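PDB 3TWO: mannitol dehydrogenase, which probably catalyses the NADP(H)-dependent interconversion of cinnamyl-type alcohols and their aldehydes, as a zinc-containing member of the medium-chain alcohol dehydrogenase family. Local coordinates for residues B[167-172]-B[288-292]; B[237-243]-B[261-267]. All blocks are in the same frame, centred on the assembly; numbering follows the deposited sequence.

Contact 1: B[167-172]-B[288-292]. With NDP (NADPH dihydro-nicotinamide-adenine-dinucleotide phosphate), chain F.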
ATOM      1  N   SER B 167       9.462  -2.113 -15.070  1.00 24.59           N
ATOM      2  CA  SER B 167       9.668  -0.972 -14.176  1.00 25.17           C
ATOM      3  C   SER B 167       9.580  -1.372 -12.671  1.00 24.38           C
ATOM      4  O   SER B 167      10.434  -1.030 -11.922  1.00 24.69           O
ATOM      5  CB  SER B 167       8.727   0.214 -14.532  1.00 24.13           C
ATOM      6  OG  SER B 167       8.980   1.371 -13.676  1.00 24.22           O
ATOM      7  N   PRO B 168       8.520  -2.061 -12.237  1.00 24.47           N
ATOM      8  CA  PRO B 168       8.400  -2.292 -10.779  1.00 24.49           C
ATOM      9  C   PRO B 168       9.373  -3.372 -10.333  1.00 25.18           C
ATOM     10  O   PRO B 168       9.788  -3.392  -9.172  1.00 25.51           O
ATOM     11  CB  PRO B 168       6.963  -2.796 -10.613  1.00 25.16           C
ATOM     12  CG  PRO B 168       6.515  -3.144 -12.019  1.00 23.92           C
ATOM     13  CD  PRO B 168       7.252  -2.261 -12.930  1.00 22.66           C
ATOM     14  N   LEU B 169       9.749  -4.243 -11.261  1.00 24.97           N
ATOM     15  CA  LEU B 169      10.771  -5.236 -10.982  1.00 26.39           C
ATOM     16  C   LEU B 169      12.094  -4.560 -10.571  1.00 27.09           C
ATOM     17  O   LEU B 169      12.712  -4.982  -9.568  1.00 28.35           O
ATOM     18  CB  LEU B 169      10.976  -6.217 -12.176  1.00 25.63           C
ATOM     19  CG  LEU B 169       9.917  -7.305 -12.375  1.00 25.59           C
ATOM     20  CD1 LEU B 169      10.067  -8.027 -13.760  1.00 26.44           C
ATOM     21  CD2 LEU B 169       9.893  -8.359 -11.199  1.00 23.18           C
ATOM     22  N   LYS B 170      12.500  -3.532 -11.317  1.00 25.88           N
ATOM     23  CA  LYS B 170      13.665  -2.723 -10.989  1.00 27.96           C
ATOM     24  C   LYS B 170      13.420  -1.862  -9.775  1.00 27.84           C
ATOM     25  O   LYS B 170      14.276  -1.760  -8.947  1.00 28.63           O
ATOM     26  CB  LYS B 170      14.027  -1.732 -12.126  1.00 29.28           C
ATOM     27  CG  LYS B 170      14.024  -2.362 -13.502  1.00 29.31           C
ATOM     28  CD  LYS B 170      15.396  -2.697 -13.925  1.00 34.93           C
ATOM     29  CE  LYS B 170      16.140  -3.585 -13.061  1.00 32.40           C
ATOM     30  NZ  LYS B 170      17.532  -2.890 -13.184  1.00 37.86           N
ATOM     31  N   PHE B 171      12.269  -1.211  -9.702  1.00 25.82           N
ATOM     32  CA  PHE B 171      11.953  -0.377  -8.545  1.00 27.06           C
ATOM     33  C   PHE B 171      12.035  -1.146  -7.199  1.00 26.55           C
ATOM     34  O   PHE B 171      12.599  -0.629  -6.247  1.00 26.03           O
ATOM     35  CB  PHE B 171      10.546   0.222  -8.710  1.00 25.24           C
ATOM     36  CG  PHE B 171      10.056   1.022  -7.536  1.00 26.93           C
ATOM     37  CD1 PHE B 171      10.597   2.283  -7.224  1.00 27.23           C
ATOM     38  CD2 PHE B 171       8.980   0.548  -6.765  1.00 26.02           C
ATOM     39  CE1 PHE B 171      10.056   3.061  -6.139  1.00 25.47           C
ATOM     40  CE2 PHE B 171       8.465   1.309  -5.700  1.00 27.46           C
ATOM     41  CZ  PHE B 171       9.004   2.583  -5.394  1.00 24.04           C
ATOM     42  N   SER B 172      11.478  -2.366  -7.149  1.00 26.89           N
ATOM     43  CA  SER B 172      11.553  -3.209  -5.935  1.00 27.30           C
ATOM     44  C   SER B 172      12.894  -3.987  -5.813  1.00 28.43           C
ATOM     45  O   SER B 172      13.052  -4.811  -4.910  1.00 28.41           O
ATOM     46  CB  SER B 172      10.361  -4.187  -5.875  1.00 26.94           C
ATOM     47  OG  SER B 172       9.113  -3.512  -5.671  1.00 26.30           O
ATOM     48  N   VAL B 288       2.328  -2.155  -0.284  1.00 23.08           N
ATOM     49  CA  VAL B 288       1.594  -2.217  -1.546  1.00 22.18           C
ATOM     50  C   VAL B 288       1.905  -0.916  -2.327  1.00 23.22           C
ATOM     51  O   VAL B 288       1.965   0.178  -1.740  1.00 24.14           O
ATOM     52  CB  VAL B 288       0.055  -2.282  -1.304  1.00 21.74           C
ATOM     53  CG1 VAL B 288      -0.698  -2.294  -2.610  1.00 21.18           C
ATOM     54  CG2 VAL B 288      -0.400  -3.539  -0.427  1.00 19.30           C
ATOM     55  N   TYR B 289       2.142  -0.998  -3.622  1.00 22.94           N
ATOM     56  CA  TYR B 289       2.175   0.259  -4.390  1.00 23.49           C
ATOM     57  C   TYR B 289       1.636  -0.040  -5.759  1.00 23.89           C
ATOM     58  O   TYR B 289       1.514  -1.242  -6.135  1.00 25.01           O
ATOM     59  CB  TYR B 289       3.567   0.833  -4.487  1.00 23.31           C
ATOM     60  CG  TYR B 289       4.556  -0.102  -5.158  1.00 25.57           C
ATOM     61  CD1 TYR B 289       4.762  -0.013  -6.541  1.00 23.58           C
ATOM     62  CD2 TYR B 289       5.306  -1.067  -4.415  1.00 21.22           C
ATOM     63  CE1 TYR B 289       5.705  -0.832  -7.229  1.00 24.98           C
ATOM     64  CE2 TYR B 289       6.264  -1.928  -5.113  1.00 20.22           C
ATOM     65  CZ  TYR B 289       6.433  -1.794  -6.499  1.00 25.13           C
ATOM     66  OH  TYR B 289       7.344  -2.533  -7.232  1.00 25.49           O
ATOM     67  N   GLY B 290       1.310   1.017  -6.503  1.00 23.07           N
ATOM     68  CA  GLY B 290       0.894   0.856  -7.898  1.00 23.72           C
ATOM     69  C   GLY B 290       2.038   1.261  -8.821  1.00 24.58           C
ATOM     70  O   GLY B 290       2.943   1.981  -8.403  1.00 23.71           O
ATOM     71  N   SER B 291       1.962   0.857 -10.079  1.00 24.59           N
ATOM     72  CA  SER B 291       2.964   1.275 -11.094  1.00 24.90           C
ATOM     73  C   SER B 291       2.205   1.551 -12.401  1.00 24.73           C
ATOM     74  O   SER B 291       1.315   0.794 -12.749  1.00 23.72           O
ATOM     75  CB  SER B 291       4.018   0.178 -11.330  1.00 23.92           C
ATOM     76  OG  SER B 291       5.169   0.750 -11.912  1.00 26.09           O
ATOM     77  N   LEU B 292       2.524   2.665 -13.054  1.00 24.92           N
ATOM     78  CA  LEU B 292       1.903   3.092 -14.270  1.00 25.26           C
ATOM     79  C   LEU B 292       2.986   3.136 -15.359  1.00 25.32           C
ATOM     80  O   LEU B 292       3.879   4.013 -15.336  1.00 24.28           O
ATOM     81  CB  LEU B 292       1.268   4.483 -14.100  1.00 25.83           C
ATOM     82  CG  LEU B 292       0.527   5.020 -15.354  1.00 26.96           C
ATOM     83  CD1 LEU B 292      -0.589   4.118 -15.813  1.00 24.22           C
ATOM     84  CD2 LEU B 292       0.039   6.437 -15.041  1.00 27.21           C
TER
HETATM   85  PA  NDP F 602      -4.287 -10.038 -20.927  1.00 22.95           P
HETATM   86  O1A NDP F 602      -5.639 -10.611 -20.835  1.00 23.98           O
HETATM   87  O2A NDP F 602      -3.057 -10.678 -21.673  1.00 22.23           O
HETATM   88  O5B NDP F 602      -3.806 -10.944 -19.660  1.00 18.73           O
HETATM   89  C5B NDP F 602      -4.629 -11.060 -18.380  1.00 22.07           C
HETATM   90  C4B NDP F 602      -4.306 -12.406 -17.742  1.00 24.96           C
HETATM   91  O4B NDP F 602      -4.810 -12.604 -16.356  1.00 25.16           O
HETATM   92  C3B NDP F 602      -4.906 -13.528 -18.619  1.00 23.70           C
HETATM   93  O3B NDP F 602      -3.858 -14.554 -18.804  1.00 23.91           O
HETATM   94  C2B NDP F 602      -6.065 -14.063 -17.735  1.00 22.89           C
HETATM   95  O2B NDP F 602      -6.197 -15.463 -18.045  1.00 25.27           O
HETATM   96  C1B NDP F 602      -5.472 -13.937 -16.312  1.00 23.88           C
HETATM   97  N9A NDP F 602      -6.494 -13.698 -15.266  1.00 24.84           N
HETATM   98  C8A NDP F 602      -7.658 -13.033 -15.447  1.00 22.01           C
HETATM   99  N7A NDP F 602      -8.258 -12.984 -14.268  1.00 25.59           N
HETATM  100  C5A NDP F 602      -7.498 -13.598 -13.366  1.00 21.63           C
HETATM  101  C6A NDP F 602      -7.631 -13.838 -12.010  1.00 24.86           C
HETATM  102  N6A NDP F 602      -8.724 -13.438 -11.274  1.00 25.24           N
HETATM  103  N1A NDP F 602      -6.646 -14.514 -11.429  1.00 23.55           N
HETATM  104  C2A NDP F 602      -5.565 -14.917 -12.061  1.00 24.21           C
HETATM  105  N3A NDP F 602      -5.405 -14.691 -13.343  1.00 24.17           N
HETATM  106  C4A NDP F 602      -6.377 -14.043 -14.009  1.00 22.90           C
HETATM  107  O3  NDP F 602      -3.994  -8.721 -20.107  1.00 23.21           O
HETATM  108  PN  NDP F 602      -2.754  -7.836 -20.218  1.00 23.94           P
HETATM  109  O1N NDP F 602      -1.537  -8.514 -19.715  1.00 25.77           O
HETATM  110  O2N NDP F 602      -2.597  -7.066 -21.555  1.00 24.60           O
HETATM  111  O5D NDP F 602      -3.145  -6.692 -19.210  1.00 21.35           O
HETATM  112  C5D NDP F 602      -3.598  -7.103 -17.830  1.00 17.90           C
HETATM  113  C4D NDP F 602      -4.170  -5.850 -17.042  1.00 18.11           C
HETATM  114  O4D NDP F 602      -3.031  -4.970 -16.985  1.00 19.25           O
HETATM  115  C3D NDP F 602      -5.316  -5.069 -17.740  1.00 19.29           C
HETATM  116  O3D NDP F 602      -6.265  -4.645 -16.722  1.00 20.85           O
HETATM  117  C2D NDP F 602      -4.538  -3.900 -18.388  1.00 20.46           C
HETATM  118  O2D NDP F 602      -5.354  -2.788 -18.511  1.00 20.71           O
HETATM  119  C1D NDP F 602      -3.490  -3.625 -17.284  1.00 21.96           C
HETATM  120  N1N NDP F 602      -2.337  -2.768 -17.723  1.00 23.42           N
HETATM  121  C2N NDP F 602      -1.869  -1.781 -16.827  1.00 26.26           C
HETATM  122  C3N NDP F 602      -0.807  -0.961 -17.174  1.00 25.22           C
HETATM  123  C7N NDP F 602      -0.275   0.034 -16.144  1.00 26.91           C
HETATM  124  O7N NDP F 602      -0.482  -0.135 -14.932  1.00 25.37           O
HETATM  125  N7N NDP F 602       0.615   0.898 -16.619  1.00 21.73           N
HETATM  126  C4N NDP F 602      -0.218  -1.092 -18.453  1.00 27.05           C
HETATM  127  C5N NDP F 602      -0.651  -2.109 -19.353  1.00 22.11           C
HETATM  128  C6N NDP F 602      -1.704  -2.932 -19.009  1.00 20.61           C
HETATM  129  P2B NDP F 602      -7.577 -16.179 -18.218  1.00 24.32           P
HETATM  130  O1X NDP F 602      -7.420 -16.996 -19.631  1.00 23.87           O
HETATM  131  O2X NDP F 602      -7.888 -16.964 -17.019  1.00 23.96           O
HETATM  132  O3X NDP F 602      -8.666 -15.054 -18.494  1.00 26.69           O
HETATM  133  O   HOH W   1       7.795   1.038 -11.283  1.00 15.02           O
HETATM  134  O   HOH W   2       6.672   3.023 -14.230  1.00 22.32           O
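Phe171 drives the edge of its ring into one face of Tyr289, and this T-shaped pair is the centre of the packing between the end of helix 158-171 and the outermost strand, within this chain, of the coenzyme-domain sheet. The two planes stand at 74° with their centroids 4.9 Å apart. Phe171 leads with CE2, which sits over the middle of the tyrosine ring, while its CD2 lies 3.5 Å from Tyr289 CZ. Tyr289 carries CG between its backbone N and carbonyl carbon (chi1 60°), a setting that swings the ring off strand 287-290 and across to the helix end. Phe171, with CG anti to the backbone N (chi1 176°), comes from the other side, and the two side chains run past each other in opposite directions.

At the rim of the tyrosine ring the chemistry changes. Tyr289 OH donates to Ser172 OG at 2.6 Å. Pro168 CB approaches the same edge, 3.4 Å from Tyr289 OH. One turn earlier the serines meet through solvent: a water donates to Ser167 OG and to Ser291 OG, 2.7 Å from each, and a second water joins Ser167 OG to the carbonyl O of Leu292. Ser167 OG is held by Glu298 as well. Tyr257 of the second subunit adds another edge-to-face partner to Phe171.

Ring packing, a direct hydroxyl bond and water bridges thus follow one another along a single interface. Its water-mediated end leads into the NADPH pocket, where Leu292 CD1 lies 3.5 Å from N7N of the carboxamide. At the other end Ser172 OG, the acceptor for the phenol, is itself hydrogen-bonded to Asp260, so Tyr289 is oriented by a relay of bonds as well as by the ring on its face.

Contact 2: B[237-243]-B[261-267]. With NDP (NADPH dihydro-nicotinamide-adenine-dinucleotide phosphate), chain F.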
ATOM      1  N   PHE B 237       8.108 -10.545  -3.333  1.00 26.18           N
ATOM      2  CA  PHE B 237       7.613  -9.612  -4.273  1.00 26.58           C
ATOM      3  C   PHE B 237       6.534 -10.282  -5.119  1.00 26.11           C
ATOM      4  O   PHE B 237       6.688 -11.434  -5.558  1.00 28.03           O
ATOM      5  CB  PHE B 237       8.768  -9.061  -5.141  1.00 26.24           C
ATOM      6  CG  PHE B 237       8.301  -8.250  -6.320  1.00 26.42           C
ATOM      7  CD1 PHE B 237       8.326  -6.863  -6.275  1.00 27.12           C
ATOM      8  CD2 PHE B 237       7.811  -8.888  -7.482  1.00 26.12           C
ATOM      9  CE1 PHE B 237       7.868  -6.056  -7.421  1.00 24.61           C
ATOM     10  CE2 PHE B 237       7.354  -8.136  -8.605  1.00 23.68           C
ATOM     11  CZ  PHE B 237       7.388  -6.695  -8.553  1.00 24.77           C
ATOM     12  N   ILE B 238       5.421  -9.585  -5.309  1.00 25.98           N
ATOM     13  CA  ILE B 238       4.330 -10.050  -6.161  1.00 24.61           C
ATOM     14  C   ILE B 238       3.919  -8.909  -7.098  1.00 25.90           C
ATOM     15  O   ILE B 238       3.699  -7.764  -6.632  1.00 26.40           O
ATOM     16  CB  ILE B 238       3.100 -10.479  -5.339  1.00 24.65           C
ATOM     17  CG1 ILE B 238       3.416 -11.718  -4.453  1.00 25.98           C
ATOM     18  CG2 ILE B 238       1.899 -10.807  -6.246  1.00 21.30           C
ATOM     19  CD1 ILE B 238       2.291 -12.061  -3.450  1.00 22.94           C
ATOM     20  N   ILE B 239       3.805  -9.204  -8.405  1.00 24.74           N
ATOM     21  CA  ILE B 239       3.219  -8.214  -9.328  1.00 23.32           C
ATOM     22  C   ILE B 239       1.887  -8.763  -9.796  1.00 23.56           C
ATOM     23  O   ILE B 239       1.822  -9.912 -10.257  1.00 24.62           O
ATOM     24  CB  ILE B 239       4.169  -7.891 -10.533  1.00 22.54           C
ATOM     25  CG1 ILE B 239       3.520  -6.934 -11.530  1.00 20.27           C
ATOM     26  CG2 ILE B 239       4.677  -9.218 -11.226  1.00 22.61           C
ATOM     27  CD1 ILE B 239       4.476  -6.441 -12.571  1.00 21.55           C
ATOM     28  N   SER B 240       0.825  -7.994  -9.595  1.00 22.19           N
ATOM     29  CA  SER B 240      -0.504  -8.413  -9.997  1.00 22.31           C
ATOM     30  C   SER B 240      -0.923  -7.720 -11.306  1.00 22.31           C
ATOM     31  O   SER B 240      -1.067  -6.499 -11.357  1.00 20.36           O
ATOM     32  CB  SER B 240      -1.538  -8.098  -8.934  1.00 21.78           C
ATOM     33  OG  SER B 240      -2.796  -8.557  -9.376  1.00 22.47           O
ATOM     34  N   THR B 241      -1.129  -8.527 -12.350  1.00 22.19           N
ATOM     35  CA  THR B 241      -1.568  -8.007 -13.623  1.00 23.45           C
ATOM     36  C   THR B 241      -3.034  -8.350 -13.862  1.00 24.93           C
ATOM     37  O   THR B 241      -3.490  -8.228 -14.997  1.00 25.38           O
ATOM     38  CB  THR B 241      -0.797  -8.613 -14.790  1.00 23.73           C
ATOM     39  OG1 THR B 241      -1.310  -9.947 -15.063  1.00 23.71           O
ATOM     40  CG2 THR B 241       0.723  -8.634 -14.481  1.00 23.13           C
ATOM     41  N   ILE B 242      -3.737  -8.827 -12.825  1.00 24.31           N
ATOM     42  CA  ILE B 242      -5.091  -9.365 -12.999  1.00 24.28           C
ATOM     43  C   ILE B 242      -6.101  -8.280 -13.473  1.00 24.71           C
ATOM     44  O   ILE B 242      -6.220  -7.259 -12.828  1.00 24.18           O
ATOM     45  CB  ILE B 242      -5.620  -9.948 -11.676  1.00 23.70           C
ATOM     46  CG1 ILE B 242      -4.830 -11.210 -11.307  1.00 26.15           C
ATOM     47  CG2 ILE B 242      -7.092 -10.263 -11.793  1.00 22.18           C
ATOM     48  CD1 ILE B 242      -5.096 -11.744  -9.848  1.00 23.06           C
ATOM     49  N   PRO B 243      -6.835  -8.516 -14.594  1.00 25.68           N
ATOM     50  CA  PRO B 243      -7.767  -7.498 -15.142  1.00 25.08           C
ATOM     51  C   PRO B 243      -9.257  -7.775 -14.823  1.00 26.91           C
ATOM     52  O   PRO B 243     -10.133  -7.092 -15.375  1.00 26.93           O
ATOM     53  CB  PRO B 243      -7.545  -7.654 -16.642  1.00 23.90           C
ATOM     54  CG  PRO B 243      -7.475  -9.211 -16.775  1.00 24.67           C
ATOM     55  CD  PRO B 243      -6.634  -9.648 -15.552  1.00 25.00           C
ATOM     56  N   LEU B 261       3.926  -5.744  -2.826  1.00 24.54           N
ATOM     57  CA  LEU B 261       2.918  -6.128  -3.815  1.00 22.74           C
ATOM     58  C   LEU B 261       2.766  -4.935  -4.758  1.00 23.02           C
ATOM     59  O   LEU B 261       2.427  -3.818  -4.304  1.00 22.78           O
ATOM     60  CB  LEU B 261       1.580  -6.355  -3.123  1.00 22.75           C
ATOM     61  CG  LEU B 261       0.275  -6.515  -3.919  1.00 22.82           C
ATOM     62  CD1 LEU B 261       0.429  -7.676  -4.954  1.00 23.15           C
ATOM     63  CD2 LEU B 261      -0.885  -6.846  -2.977  1.00 23.50           C
ATOM     64  N   ALA B 262       3.145  -5.141  -6.008  1.00 20.79           N
ATOM     65  CA  ALA B 262       3.108  -4.121  -7.013  1.00 20.99           C
ATOM     66  C   ALA B 262       1.860  -4.425  -7.856  1.00 21.64           C
ATOM     67  O   ALA B 262       1.717  -5.550  -8.379  1.00 21.14           O
ATOM     68  CB  ALA B 262       4.334  -4.232  -7.949  1.00 19.61           C
ATOM     69  N   LEU B 263       1.023  -3.405  -8.041  1.00 21.99           N
ATOM     70  CA  LEU B 263      -0.241  -3.522  -8.751  1.00 22.09           C
ATOM     71  C   LEU B 263      -0.076  -2.826 -10.086  1.00 21.50           C
ATOM     72  O   LEU B 263       0.194  -1.616 -10.131  1.00 20.77           O
ATOM     73  CB  LEU B 263      -1.375  -2.833  -7.958  1.00 20.55           C
ATOM     74  CG  LEU B 263      -1.578  -3.367  -6.561  1.00 24.01           C
ATOM     75  CD1 LEU B 263      -2.582  -2.551  -5.709  1.00 20.82           C
ATOM     76  CD2 LEU B 263      -1.888  -4.919  -6.523  1.00 22.06           C
ATOM     77  N   VAL B 264      -0.261  -3.580 -11.173  1.00 21.41           N
ATOM     78  CA  VAL B 264      -0.394  -2.957 -12.501  1.00 21.74           C
ATOM     79  C   VAL B 264      -1.724  -3.228 -13.180  1.00 22.49           C
ATOM     80  O   VAL B 264      -2.167  -2.407 -13.991  1.00 21.52           O
ATOM     81  CB  VAL B 264       0.756  -3.370 -13.446  1.00 22.17           C
ATOM     82  CG1 VAL B 264       2.126  -2.903 -12.795  1.00 21.91           C
ATOM     83  CG2 VAL B 264       0.726  -4.868 -13.677  1.00 19.71           C
ATOM     84  N   GLY B 265      -2.359  -4.358 -12.851  1.00 22.34           N
ATOM     85  CA  GLY B 265      -3.619  -4.731 -13.490  1.00 23.78           C
ATOM     86  C   GLY B 265      -4.805  -3.835 -13.111  1.00 25.27           C
ATOM     87  O   GLY B 265      -4.917  -3.320 -11.964  1.00 24.98           O
ATOM     88  N   LEU B 266      -5.712  -3.645 -14.055  1.00 25.47           N
ATOM     89  CA  LEU B 266      -6.706  -2.563 -13.927  1.00 26.84           C
ATOM     90  C   LEU B 266      -8.111  -3.078 -14.292  1.00 25.77           C
ATOM     91  O   LEU B 266      -8.611  -2.860 -15.426  1.00 25.35           O
ATOM     92  CB  LEU B 266      -6.263  -1.464 -14.866  1.00 27.72           C
ATOM     93  CG  LEU B 266      -5.989  -0.034 -14.473  1.00 32.73           C
ATOM     94  CD1 LEU B 266      -5.916   0.264 -12.964  1.00 34.94           C
ATOM     95  CD2 LEU B 266      -4.757   0.375 -15.224  1.00 31.19           C
ATOM     96  N   PRO B 267      -8.756  -3.801 -13.348  1.00 25.98           N
ATOM     97  CA  PRO B 267     -10.065  -4.374 -13.729  1.00 25.85           C
ATOM     98  C   PRO B 267     -11.112  -3.297 -13.960  1.00 25.43           C
ATOM     99  O   PRO B 267     -10.849  -2.104 -13.716  1.00 24.83           O
ATOM    100  CB  PRO B 267     -10.466  -5.236 -12.512  1.00 24.80           C
ATOM    101  CG  PRO B 267      -9.195  -5.378 -11.681  1.00 25.53           C
ATOM    102  CD  PRO B 267      -8.404  -4.109 -11.942  1.00 25.39           C
TER
HETATM  103  PA  NDP F 602      -4.287 -10.038 -20.927  1.00 22.95           P
HETATM  104  O1A NDP F 602      -5.639 -10.611 -20.835  1.00 23.98           O
HETATM  105  O2A NDP F 602      -3.057 -10.678 -21.673  1.00 22.23           O
HETATM  106  O5B NDP F 602      -3.806 -10.944 -19.660  1.00 18.73           O
HETATM  107  C5B NDP F 602      -4.629 -11.060 -18.380  1.00 22.07           C
HETATM  108  C4B NDP F 602      -4.306 -12.406 -17.742  1.00 24.96           C
HETATM  109  O4B NDP F 602      -4.810 -12.604 -16.356  1.00 25.16           O
HETATM  110  C3B NDP F 602      -4.906 -13.528 -18.619  1.00 23.70           C
HETATM  111  O3B NDP F 602      -3.858 -14.554 -18.804  1.00 23.91           O
HETATM  112  C2B NDP F 602      -6.065 -14.063 -17.735  1.00 22.89           C
HETATM  113  O2B NDP F 602      -6.197 -15.463 -18.045  1.00 25.27           O
HETATM  114  C1B NDP F 602      -5.472 -13.937 -16.312  1.00 23.88           C
HETATM  115  N9A NDP F 602      -6.494 -13.698 -15.266  1.00 24.84           N
HETATM  116  C8A NDP F 602      -7.658 -13.033 -15.447  1.00 22.01           C
HETATM  117  N7A NDP F 602      -8.258 -12.984 -14.268  1.00 25.59           N
HETATM  118  C5A NDP F 602      -7.498 -13.598 -13.366  1.00 21.63           C
HETATM  119  C6A NDP F 602      -7.631 -13.838 -12.010  1.00 24.86           C
HETATM  120  N6A NDP F 602      -8.724 -13.438 -11.274  1.00 25.24           N
HETATM  121  N1A NDP F 602      -6.646 -14.514 -11.429  1.00 23.55           N
HETATM  122  C2A NDP F 602      -5.565 -14.917 -12.061  1.00 24.21           C
HETATM  123  N3A NDP F 602      -5.405 -14.691 -13.343  1.00 24.17           N
HETATM  124  C4A NDP F 602      -6.377 -14.043 -14.009  1.00 22.90           C
HETATM  125  O3  NDP F 602      -3.994  -8.721 -20.107  1.00 23.21           O
HETATM  126  PN  NDP F 602      -2.754  -7.836 -20.218  1.00 23.94           P
HETATM  127  O1N NDP F 602      -1.537  -8.514 -19.715  1.00 25.77           O
HETATM  128  O2N NDP F 602      -2.597  -7.066 -21.555  1.00 24.60           O
HETATM  129  O5D NDP F 602      -3.145  -6.692 -19.210  1.00 21.35           O
HETATM  130  C5D NDP F 602      -3.598  -7.103 -17.830  1.00 17.90           C
HETATM  131  C4D NDP F 602      -4.170  -5.850 -17.042  1.00 18.11           C
HETATM  132  O4D NDP F 602      -3.031  -4.970 -16.985  1.00 19.25           O
HETATM  133  C3D NDP F 602      -5.316  -5.069 -17.740  1.00 19.29           C
HETATM  134  O3D NDP F 602      -6.265  -4.645 -16.722  1.00 20.85           O
HETATM  135  C2D NDP F 602      -4.538  -3.900 -18.388  1.00 20.46           C
HETATM  136  O2D NDP F 602      -5.354  -2.788 -18.511  1.00 20.71           O
HETATM  137  C1D NDP F 602      -3.490  -3.625 -17.284  1.00 21.96           C
HETATM  138  N1N NDP F 602      -2.337  -2.768 -17.723  1.00 23.42           N
HETATM  139  C2N NDP F 602      -1.869  -1.781 -16.827  1.00 26.26           C
HETATM  140  C3N NDP F 602      -0.807  -0.961 -17.174  1.00 25.22           C
HETATM  141  C7N NDP F 602      -0.275   0.034 -16.144  1.00 26.91           C
HETATM  142  O7N NDP F 602      -0.482  -0.135 -14.932  1.00 25.37           O
HETATM  143  N7N NDP F 602       0.615   0.898 -16.619  1.00 21.73           N
HETATM  144  C4N NDP F 602      -0.218  -1.092 -18.453  1.00 27.05           C
HETATM  145  C5N NDP F 602      -0.651  -2.109 -19.353  1.00 22.11           C
HETATM  146  C6N NDP F 602      -1.704  -2.932 -19.009  1.00 20.61           C
HETATM  147  P2B NDP F 602      -7.577 -16.179 -18.218  1.00 24.32           P
HETATM  148  O1X NDP F 602      -7.420 -16.996 -19.631  1.00 23.87           O
HETATM  149  O2X NDP F 602      -7.888 -16.964 -17.019  1.00 23.96           O
HETATM  150  O3X NDP F 602      -8.666 -15.054 -18.494  1.00 26.69           O
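The ring of Phe237 meets the methyl of Ala262 obliquely, with CZ and CE1 both 4.0 Å from CB. The adenine of NADPH is the other flat group here. Ile242 lies over one face of it, CD1 3.5 Å from N1A and CG2 near C6A and N6A, with Pro243 CD over the same face near C8A.

Phe237 and Ala262 belong to two parallel strands, in which Ile238 pairs with Leu261, Ile239 with Ala262 and Ser240 with Leu263. Ala262 N bonds to Ile238 O at 2.8 Å, and Ser240 N to Ala262 O. Beyond them Ser240 O accepts two amides: Gly265 N on a lone pair in the carbonyl plane, at 2.9 Å, and Val264 N, tilted 20° from that plane. This double grip ties residues 264-265 to the end of strand 235-240. Gly265, with no side chain, brings its CA to 3.7 Å from Thr241 C. Leu266 N then donates to O3D of the nicotinamide ribose at 2.9 Å, and Pro243 CB lies beside that sugar, as expected where Rossmann strands end in coenzyme-binding loops.

The pair lies inside the parallel sheet, between strands 179-183 and 287-290. Pro168 of helix 158-171 packs on the face bearing Ile239 and Ala262; helix 248-252 covers Leu261 and Leu263 on the other.

Overall arrangement
Contacts 1 and 2 lie about 10 Å apart, centre to centre, in the Rossmann-type coenzyme domain. Along the chain 237-243/261-267 is nested between the segments of 167-172/288-292. Both draw on one six-stranded parallel sheet: contact 2 joins strands 235-240 and 259-263, and contact 1 adds the neighbouring strand 287-290, outermost within this chain, together with helix 158-171. Probable backbone hydrogen bonds link Tyr289 to Leu261 and Leu263, and Ala262 packs against the tyrosine ring. Both contacts also reach the second subunit and the NADPH. Contact 1 brings sequence-distant segments together; successive strand ends line the coenzyme pocket, and the backbone of strand 287-290 is hydrogen-bonded to the second subunit.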